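Local coordinates for SusD homolog (PDB 3EHM), which probably binds host mucin O-glycans at the cell surface, as a SusD-family lipoprotein of a gut bacterium that feeds on them, at residues 51-54 and 55-59; 73-77 and 78-82; 91-94 and 95-99. All blocks are in the same frame, centred on the assembly; numbering follows the deposited sequence.

Contact 1 (51-54 and 55-59)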
loop_
_atom_site.group_PDB
_atom_site.type_symbol
_atom_site.label_atom_id
_atom_site.label_comp_id
_atom_site.label_asym_id
_atom_site.label_seq_id
_atom_site.Cartn_x
_atom_site.Cartn_y
_atom_site.Cartn_z
ATOM N N ASP A 51 -3.647 1.438 -15.170
ATOM C CA ASP A 51 -3.863 0.411 -14.153
ATOM C C ASP A 51 -3.451 0.910 -12.766
ATOM O O ASP A 51 -4.171 0.707 -11.791
ATOM C CB ASP A 51 -3.072 -0.854 -14.490
ATOM C CG ASP A 51 -3.540 -1.528 -15.771
ATOM O OD1 ASP A 51 -2.890 -2.511 -16.181
ATOM O OD2 ASP A 51 -4.547 -1.094 -16.367
ATOM N N LEU A 52 -2.291 1.557 -12.681
ATOM C CA LEU A 52 -1.793 2.072 -11.404
ATOM C C LEU A 52 -2.728 3.134 -10.831
ATOM O O LEU A 52 -2.825 3.296 -9.614
ATOM C CB LEU A 52 -0.395 2.662 -11.577
ATOM C CG LEU A 52 0.294 3.055 -10.268
ATOM C CD1 LEU A 52 0.569 1.795 -9.450
ATOM C CD2 LEU A 52 1.586 3.790 -10.564
ATOM N N GLN A 53 -3.406 3.866 -11.708
ATOM C CA GLN A 53 -4.356 4.882 -11.257
ATOM C C GLN A 53 -5.447 4.192 -10.451
ATOM O O GLN A 53 -5.830 4.638 -9.363
ATOM C CB GLN A 53 -5.008 5.581 -12.451
ATOM C CG GLN A 53 -4.335 6.864 -12.884
ATOM C CD GLN A 53 -5.195 7.661 -13.846
ATOM O OE1 GLN A 53 -5.054 8.880 -13.958
ATOM N NE2 GLN A 53 -6.088 6.975 -14.551
ATOM N N ASN A 54 -5.929 3.087 -11.007
ATOM C CA ASN A 54 -6.997 2.287 -10.420
ATOM C C ASN A 54 -6.616 1.653 -9.085
ATOM O O ASN A 54 -7.427 1.609 -8.159
ATOM C CB ASN A 54 -7.402 1.194 -11.421
ATOM C CG ASN A 54 -8.493 0.281 -10.891
ATOM O OD1 ASN A 54 -8.336 -0.944 -10.871
ATOM N ND2 ASN A 54 -9.608 0.867 -10.472
ATOM N N THR A 55 -5.381 1.178 -8.977
ATOM C CA THR A 55 -4.937 0.522 -7.751
ATOM C C THR A 55 -4.320 1.437 -6.699
ATOM O O THR A 55 -4.601 1.293 -5.510
ATOM C CB THR A 55 -3.893 -0.580 -8.055
ATOM O OG1 THR A 55 -2.680 0.025 -8.526
ATOM C CG2 THR A 55 -4.411 -1.535 -9.118
ATOM N N ASP A 56 -3.495 2.384 -7.140
ATOM C CA ASP A 56 -2.778 3.260 -6.219
ATOM C C ASP A 56 -3.000 4.774 -6.244
ATOM O O ASP A 56 -3.218 5.395 -5.203
ATOM C CB ASP A 56 -1.266 3.041 -6.395
ATOM C CG ASP A 56 -0.794 1.677 -5.914
ATOM O OD1 ASP A 56 -1.333 0.634 -6.351
ATOM O OD2 ASP A 56 0.151 1.656 -5.100
ATOM N N LEU A 57 -2.931 5.364 -7.428
ATOM C CA LEU A 57 -3.001 6.812 -7.560
ATOM C C LEU A 57 -4.285 7.592 -7.311
ATOM O O LEU A 57 -4.280 8.522 -6.508
ATOM C CB LEU A 57 -2.429 7.213 -8.920
ATOM C CG LEU A 57 -1.099 6.547 -9.282
ATOM C CD1 LEU A 57 -0.549 7.201 -10.545
ATOM C CD2 LEU A 57 -0.096 6.680 -8.136
ATOM N N ILE A 58 -5.375 7.253 -7.988
ATOM C CA ILE A 58 -6.596 8.025 -7.785
ATOM C C ILE A 58 -7.537 7.411 -6.759
ATOM O O ILE A 58 -8.522 8.033 -6.359
ATOM C CB ILE A 58 -7.342 8.253 -9.122
ATOM C CG1 ILE A 58 -8.079 6.988 -9.558
ATOM C CG2 ILE A 58 -6.337 8.661 -10.199
ATOM C CD1 ILE A 58 -8.937 7.194 -10.799
ATOM N N SER A 59 -7.224 6.198 -6.320
ATOM C CA SER A 59 -8.042 5.526 -5.322
ATOM C C SER A 59 -7.369 5.543 -3.946
ATOM O O SER A 59 -7.385 6.567 -3.255
ATOM C CB SER A 59 -8.330 4.084 -5.756
ATOM O OG SER A 59 -7.129 3.392 -6.062
#
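Leu52 and Gln53 meet Asp56, Leu57 and Ile58 where the helix 47-57, part of the largely helical SusD fold, widens into a pi-type turn. The backbone bonds record the change. Thr55 N still donates to Asp51 O in the ordinary i to i+4 way. Leu52 O then takes two donors, Asp56 N at 2.7 Å and Leu57 N at 3.0 Å, which reach it from opposite faces of its carbonyl plane. From there the i+5 spacing takes over, and Ile58 N reaches Gln53 O at 3.0 Å on a lone pair.

The apolar contacts follow the same offset. Leu52 CG lies 3.9 Å from Leu57 CG, its CD1 branch rests against CB of Asp56, and its CD2 branch meets Leu57 CD1 at 4.0 Å; a branched, buried leucine suits this place because each arm has its own neighbour. Ile58 spreads over Gln53 in a similar way: its CG2 sits beside the methylenes of the glutamine, 3.8 Å from Gln53 CG, and its CG1 passes close to the Gln53 carbonyl.

Polar side chains complete the turn. Thr55 OG1 lies between its backbone N and carbonyl carbon (chi1 68°), within reach of the next residue's carboxylate, and gives its proton to Asp56 OD1 at 2.6 Å, on the anti side. The same OD1 forms a salt bridge with Arg135 of the helix 116-140, so this buried charge is met twice. Asp51 OD2 is bonded instead to the hydroxyl of Tyr90, on helix 85-110. Last, Ser59 OG donates to Asn54 O over 2.8 Å, coming from well above the carbonyl plane.

Contact 2 (73-77 and 78-82); sequences WGFNN and EANWN
Asn77 meets the residues after it through both of its oxygens. Its side-chain OD1 accepts from Ala79 N at 2.9 Å, an Asx turn that asparagine is suited to make, since its short amide can fold back over its own backbone when chi1 is 68°. Its carbonyl O accepts from Asn80 N at 3.2 Å and from Asn82 N at 3.0 Å, the two donors standing over opposite faces of the carbonyl plane.

Side chains close in around these bonds. Ala79 CB meets the indole of Trp73 obliquely, 3.4 Å from Trp73 CZ3; the small methyl suits so close an approach. Asn77 ND2 lies over one face of the indole, offset toward the rim. Farther along, Asn80 CG lies at the edge of the Phe75 ring, in its plane and 3.9 Å from Phe75 CD1, while the amide plane stands at 77° to the ring.

The bond from Asn82 N, together with that from Trp81 N to Glu78 O, makes a Schellman motif that ends the short 3-10 segment 78-79. Trp81 holds the positive-phi position often given to glycine, and its ring packs edge-to-face with Tyr63 while its NE1 bonds to Thr313. Before the Asx turn, Trp73, Gly74 and Phe75 wind left-handed, closed by Asn76 N on Trp73 O at 3.0 Å. Glu78, bent at chi2, sends OE2 to a salt bridge with Arg87 of the helix 85-110.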
loop_
_atom_site.group_PDB
_atom_site.type_symbol
_atom_site.label_atom_id
_atom_site.label_comp_id
_atom_site.label_asym_id
_atom_site.label_seq_id
_atom_site.Cartn_x
_atom_site.Cartn_y
_atom_site.Cartn_z
ATOM N N TRP A 73 -13.698 13.279 -12.386
ATOM C CA TRP A 73 -14.256 12.323 -13.343
ATOM C C TRP A 73 -15.783 12.324 -13.337
ATOM O O TRP A 73 -16.418 11.294 -13.568
ATOM C CB TRP A 73 -13.729 10.916 -13.045
ATOM C CG TRP A 73 -12.259 10.769 -13.312
ATOM C CD1 TRP A 73 -11.667 10.436 -14.500
ATOM C CD2 TRP A 73 -11.193 10.997 -12.384
ATOM N NE1 TRP A 73 -10.298 10.445 -14.369
ATOM C CE2 TRP A 73 -9.980 10.787 -13.080
ATOM C CE3 TRP A 73 -11.143 11.360 -11.033
ATOM C CZ2 TRP A 73 -8.729 10.929 -12.468
ATOM C CZ3 TRP A 73 -9.892 11.502 -10.421
ATOM C CH2 TRP A 73 -8.705 11.286 -11.143
ATOM N N GLY A 74 -16.366 13.489 -13.076
ATOM C CA GLY A 74 -17.813 13.595 -13.044
ATOM C C GLY A 74 -18.439 12.689 -12.000
ATOM O O GLY A 74 -19.604 12.312 -12.120
ATOM N N PHE A 75 -17.663 12.344 -10.975
ATOM C CA PHE A 75 -18.119 11.472 -9.893
ATOM C C PHE A 75 -18.544 10.112 -10.435
ATOM O O PHE A 75 -19.430 9.461 -9.880
ATOM C CB PHE A 75 -19.293 12.112 -9.145
ATOM C CG PHE A 75 -19.064 13.551 -8.774
ATOM C CD1 PHE A 75 -17.988 13.915 -7.972
ATOM C CD2 PHE A 75 -19.912 14.545 -9.250
ATOM C CE1 PHE A 75 -17.757 15.256 -7.652
ATOM C CE2 PHE A 75 -19.691 15.883 -8.938
ATOM C CZ PHE A 75 -18.610 16.241 -8.136
ATOM N N ASN A 76 -17.900 9.681 -11.514
ATOM C CA ASN A 76 -18.228 8.409 -12.143
ATOM C C ASN A 76 -17.290 7.240 -11.841
ATOM O O ASN A 76 -17.464 6.160 -12.409
ATOM C CB ASN A 76 -18.317 8.597 -13.658
ATOM C CG ASN A 76 -19.510 9.435 -14.070
ATOM O OD1 ASN A 76 -19.431 10.228 -15.013
ATOM N ND2 ASN A 76 -20.630 9.255 -13.374
ATOM N N ASN A 77 -16.289 7.432 -10.982
ATOM C CA ASN A 77 -15.404 6.315 -10.657
ATOM C C ASN A 77 -14.953 6.261 -9.200
ATOM O O ASN A 77 -15.431 7.027 -8.356
ATOM C CB ASN A 77 -14.184 6.258 -11.601
ATOM C CG ASN A 77 -13.216 7.413 -11.407
ATOM O OD1 ASN A 77 -13.175 8.046 -10.353
ATOM N ND2 ASN A 77 -12.409 7.675 -12.429
ATOM N N GLU A 78 -14.038 5.343 -8.908
ATOM C CA GLU A 78 -13.544 5.135 -7.546
ATOM C C GLU A 78 -12.878 6.336 -6.870
ATOM O O GLU A 78 -12.807 6.396 -5.636
ATOM C CB GLU A 78 -12.574 3.945 -7.518
ATOM C CG GLU A 78 -11.255 4.218 -8.221
ATOM C CD GLU A 78 -11.269 3.839 -9.686
ATOM O OE1 GLU A 78 -12.344 3.911 -10.325
ATOM O OE2 GLU A 78 -10.192 3.480 -10.204
ATOM N N ALA A 79 -12.383 7.289 -7.654
ATOM C CA ALA A 79 -11.728 8.460 -7.066
ATOM C C ALA A 79 -12.684 9.158 -6.107
ATOM O O ALA A 79 -12.275 9.679 -5.067
ATOM C CB ALA A 79 -11.278 9.426 -8.155
ATOM N N ASN A 80 -13.963 9.163 -6.458
ATOM C CA ASN A 80 -14.958 9.790 -5.606
ATOM C C ASN A 80 -15.901 8.766 -4.990
ATOM O O ASN A 80 -17.072 9.040 -4.722
ATOM C CB ASN A 80 -15.714 10.860 -6.382
ATOM C CG ASN A 80 -14.865 12.091 -6.611
ATOM O OD1 ASN A 80 -15.043 13.119 -5.952
ATOM N ND2 ASN A 80 -13.913 11.985 -7.530
ATOM N N TRP A 81 -15.352 7.574 -4.790
ATOM C CA TRP A 81 -16.038 6.465 -4.143
ATOM C C TRP A 81 -17.236 5.875 -4.879
ATOM O O TRP A 81 -18.088 5.241 -4.261
ATOM C CB TRP A 81 -16.465 6.897 -2.733
ATOM C CG TRP A 81 -15.369 7.528 -1.900
ATOM C CD1 TRP A 81 -14.255 8.184 -2.352
ATOM C CD2 TRP A 81 -15.349 7.652 -0.473
ATOM N NE1 TRP A 81 -13.550 8.714 -1.296
ATOM C CE2 TRP A 81 -14.200 8.401 -0.130
ATOM C CE3 TRP A 81 -16.193 7.207 0.550
ATOM C CZ2 TRP A 81 -13.875 8.714 1.195
ATOM C CZ3 TRP A 81 -15.870 7.518 1.871
ATOM C CH2 TRP A 81 -14.719 8.265 2.177
ATOM N N ASN A 82 -17.309 6.080 -6.190
ATOM C CA ASN A 82 -18.407 5.518 -6.970
ATOM C C ASN A 82 -17.859 4.229 -7.577
ATOM O O ASN A 82 -17.257 4.236 -8.654
ATOM C CB ASN A 82 -18.839 6.493 -8.067
ATOM C CG ASN A 82 -20.147 6.090 -8.720
ATOM O OD1 ASN A 82 -20.709 6.836 -9.526
ATOM N ND2 ASN A 82 -20.638 4.907 -8.377
#

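Contact 3 (91-94 and 95-99)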
loop_
_atom_site.group_PDB
_atom_site.type_symbol
_atom_site.label_atom_id
_atom_site.label_comp_id
_atom_site.label_asym_id
_atom_site.label_seq_id
_atom_site.Cartn_x
_atom_site.Cartn_y
_atom_site.Cartn_z
ATOM N N ALA A 91 -10.630 -3.283 -11.227
ATOM C CA ALA A 91 -9.862 -3.446 -9.999
ATOM C C ALA A 91 -9.588 -4.922 -9.718
ATOM O O ALA A 91 -8.489 -5.292 -9.307
ATOM C CB ALA A 91 -10.613 -2.823 -8.829
ATOM N N TYR A 92 -10.592 -5.764 -9.934
ATOM C CA TYR A 92 -10.424 -7.195 -9.708
ATOM C C TYR A 92 -9.314 -7.707 -10.625
ATOM O O TYR A 92 -8.527 -8.571 -10.242
ATOM C CB TYR A 92 -11.724 -7.944 -10.005
ATOM C CG TYR A 92 -11.718 -9.386 -9.540
ATOM C CD1 TYR A 92 -11.863 -9.705 -8.192
ATOM C CD2 TYR A 92 -11.590 -10.430 -10.452
ATOM C CE1 TYR A 92 -11.886 -11.035 -7.764
ATOM C CE2 TYR A 92 -11.611 -11.762 -10.036
ATOM C CZ TYR A 92 -11.761 -12.057 -8.693
ATOM O OH TYR A 92 -11.798 -13.375 -8.280
ATOM N N GLN A 93 -9.249 -7.173 -11.839
ATOM C CA GLN A 93 -8.214 -7.596 -12.775
ATOM C C GLN A 93 -6.834 -7.149 -12.289
ATOM O O GLN A 93 -5.886 -7.937 -12.256
ATOM C CB GLN A 93 -8.462 -7.002 -14.168
ATOM C CG GLN A 93 -9.807 -7.357 -14.792
ATOM C CD GLN A 93 -10.000 -6.712 -16.159
ATOM O OE1 GLN A 93 -9.577 -5.577 -16.392
ATOM N NE2 GLN A 93 -10.653 -7.429 -17.061
ATOM N N ASN A 94 -6.730 -5.878 -11.911
ATOM C CA ASN A 94 -5.462 -5.310 -11.468
ATOM C C ASN A 94 -4.952 -5.819 -10.125
ATOM O O ASN A 94 -3.747 -5.793 -9.871
ATOM C CB ASN A 94 -5.553 -3.779 -11.450
ATOM C CG ASN A 94 -5.795 -3.196 -12.833
ATOM O OD1 ASN A 94 -5.253 -3.685 -13.830
ATOM N ND2 ASN A 94 -6.599 -2.143 -12.901
ATOM N N PHE A 95 -5.855 -6.280 -9.266
ATOM C CA PHE A 95 -5.452 -6.788 -7.959
ATOM C C PHE A 95 -5.396 -8.312 -7.879
ATOM O O PHE A 95 -4.637 -8.856 -7.079
ATOM C CB PHE A 95 -6.404 -6.284 -6.861
ATOM C CG PHE A 95 -6.135 -4.875 -6.405
ATOM C CD1 PHE A 95 -7.101 -3.882 -6.559
ATOM C CD2 PHE A 95 -4.927 -4.545 -5.795
ATOM C CE1 PHE A 95 -6.869 -2.580 -6.109
ATOM C CE2 PHE A 95 -4.684 -3.243 -5.339
ATOM C CZ PHE A 95 -5.659 -2.259 -5.498
ATOM N N TYR A 96 -6.182 -9.006 -8.700
ATOM C CA TYR A 96 -6.211 -10.467 -8.619
ATOM C C TYR A 96 -6.069 -11.295 -9.894
ATOM O O TYR A 96 -5.159 -12.115 -9.996
ATOM C CB TYR A 96 -7.498 -10.914 -7.905
ATOM C CG TYR A 96 -7.663 -12.422 -7.776
ATOM C CD1 TYR A 96 -7.099 -13.121 -6.707
ATOM C CD2 TYR A 96 -8.376 -13.149 -8.732
ATOM C CE1 TYR A 96 -7.241 -14.513 -6.591
ATOM C CE2 TYR A 96 -8.519 -14.537 -8.631
ATOM C CZ TYR A 96 -7.950 -15.212 -7.558
ATOM O OH TYR A 96 -8.093 -16.581 -7.461
ATOM N N SER A 97 -6.965 -11.094 -10.857
ATOM C CA SER A 97 -6.956 -11.907 -12.068
ATOM C C SER A 97 -5.811 -11.771 -13.067
ATOM O O SER A 97 -5.432 -12.766 -13.685
ATOM C CB SER A 97 -8.300 -11.768 -12.802
ATOM O OG SER A 97 -8.488 -10.467 -13.327
ATOM N N GLN A 98 -5.250 -10.575 -13.244
ATOM C CA GLN A 98 -4.153 -10.434 -14.207
ATOM C C GLN A 98 -2.961 -11.304 -13.821
ATOM O O GLN A 98 -2.389 -11.992 -14.668
ATOM C CB GLN A 98 -3.704 -8.970 -14.339
ATOM C CG GLN A 98 -4.680 -8.070 -15.111
ATOM C CD GLN A 98 -4.813 -8.411 -16.600
ATOM O OE1 GLN A 98 -5.650 -7.837 -17.303
ATOM N NE2 GLN A 98 -3.988 -9.333 -17.084
ATOM N N ILE A 99 -2.593 -11.293 -12.543
ATOM C CA ILE A 99 -1.463 -12.097 -12.096
ATOM C C ILE A 99 -1.836 -13.585 -11.972
ATOM O O ILE A 99 -0.969 -14.458 -12.027
ATOM C CB ILE A 99 -0.900 -11.557 -10.755
ATOM C CG1 ILE A 99 0.496 -12.134 -10.514
ATOM C CG2 ILE A 99 -1.831 -11.905 -9.604
ATOM C CD1 ILE A 99 1.224 -11.503 -9.343
HETATM O O HOH W 1 -3.444 -9.171 -10.819
HETATM O O HOH W 2 -6.050 -4.683 -16.106
#
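With chi1 at -169° in Tyr92 and 179° in Tyr96, each ring swings away from its own backbone N, and the two side chains leave the helix 85-110 side by side, pointing the same way. They do so where the helix widens into a pi-type turn. The planes are inclined by 39°, and Tyr96 CG lies over one face of the Tyr92 ring. The Tyr92 hydroxyl lies against the Tyr96 ring, OH 3.5 Å from CD2. Tyr96 suits a buried place because its hydroxyl bonds to Ala144 O and its ring stacks on Trp133.

In the wide turn, Tyr92 O receives Tyr96 N at 2.8 Å and Ser97 N at 3.0 Å, from opposite faces of its plane, and Gln98 N continues the i+5 spacing onto Gln93 O. Small Ser97 sits beside Gln93, OG 3.6 Å from Gln93 CB. Phe95, on another side, packs against Val139 and Phe489.

Two waters extend the polar network. One donates to Gln93 O at 3.1 Å and accepts from Ile99 N. Asn94, whose ND2 is bonded to Asn54 OD1, receives the second water on OD1 at 2.6 Å; that water also donates weakly to Gln98 OE1, 3.4 Å away.

Overall arrangement
All three contacts are local and run in series along the chain, so none encloses or crosses another. Contact 1 closes a widened turn on the helix 47-57. After the helix 60-63 and the strand 67-69, contact 2 folds the loop 73-82 back on itself, and contact 3 closes a second widened turn on the helix 85-110. Contact 1 touches both of the others, its centre about 12 Å from the centre of each, whereas contacts 2 and 3 do not touch. The amide of Asn54 bridges the two neighbours. Ile58, just past helix 47-57, packs on Trp73 and Ala79 of the loop; Thr55 CG2, against Asn94 CB, joins helix 47-57 to helix 85-110.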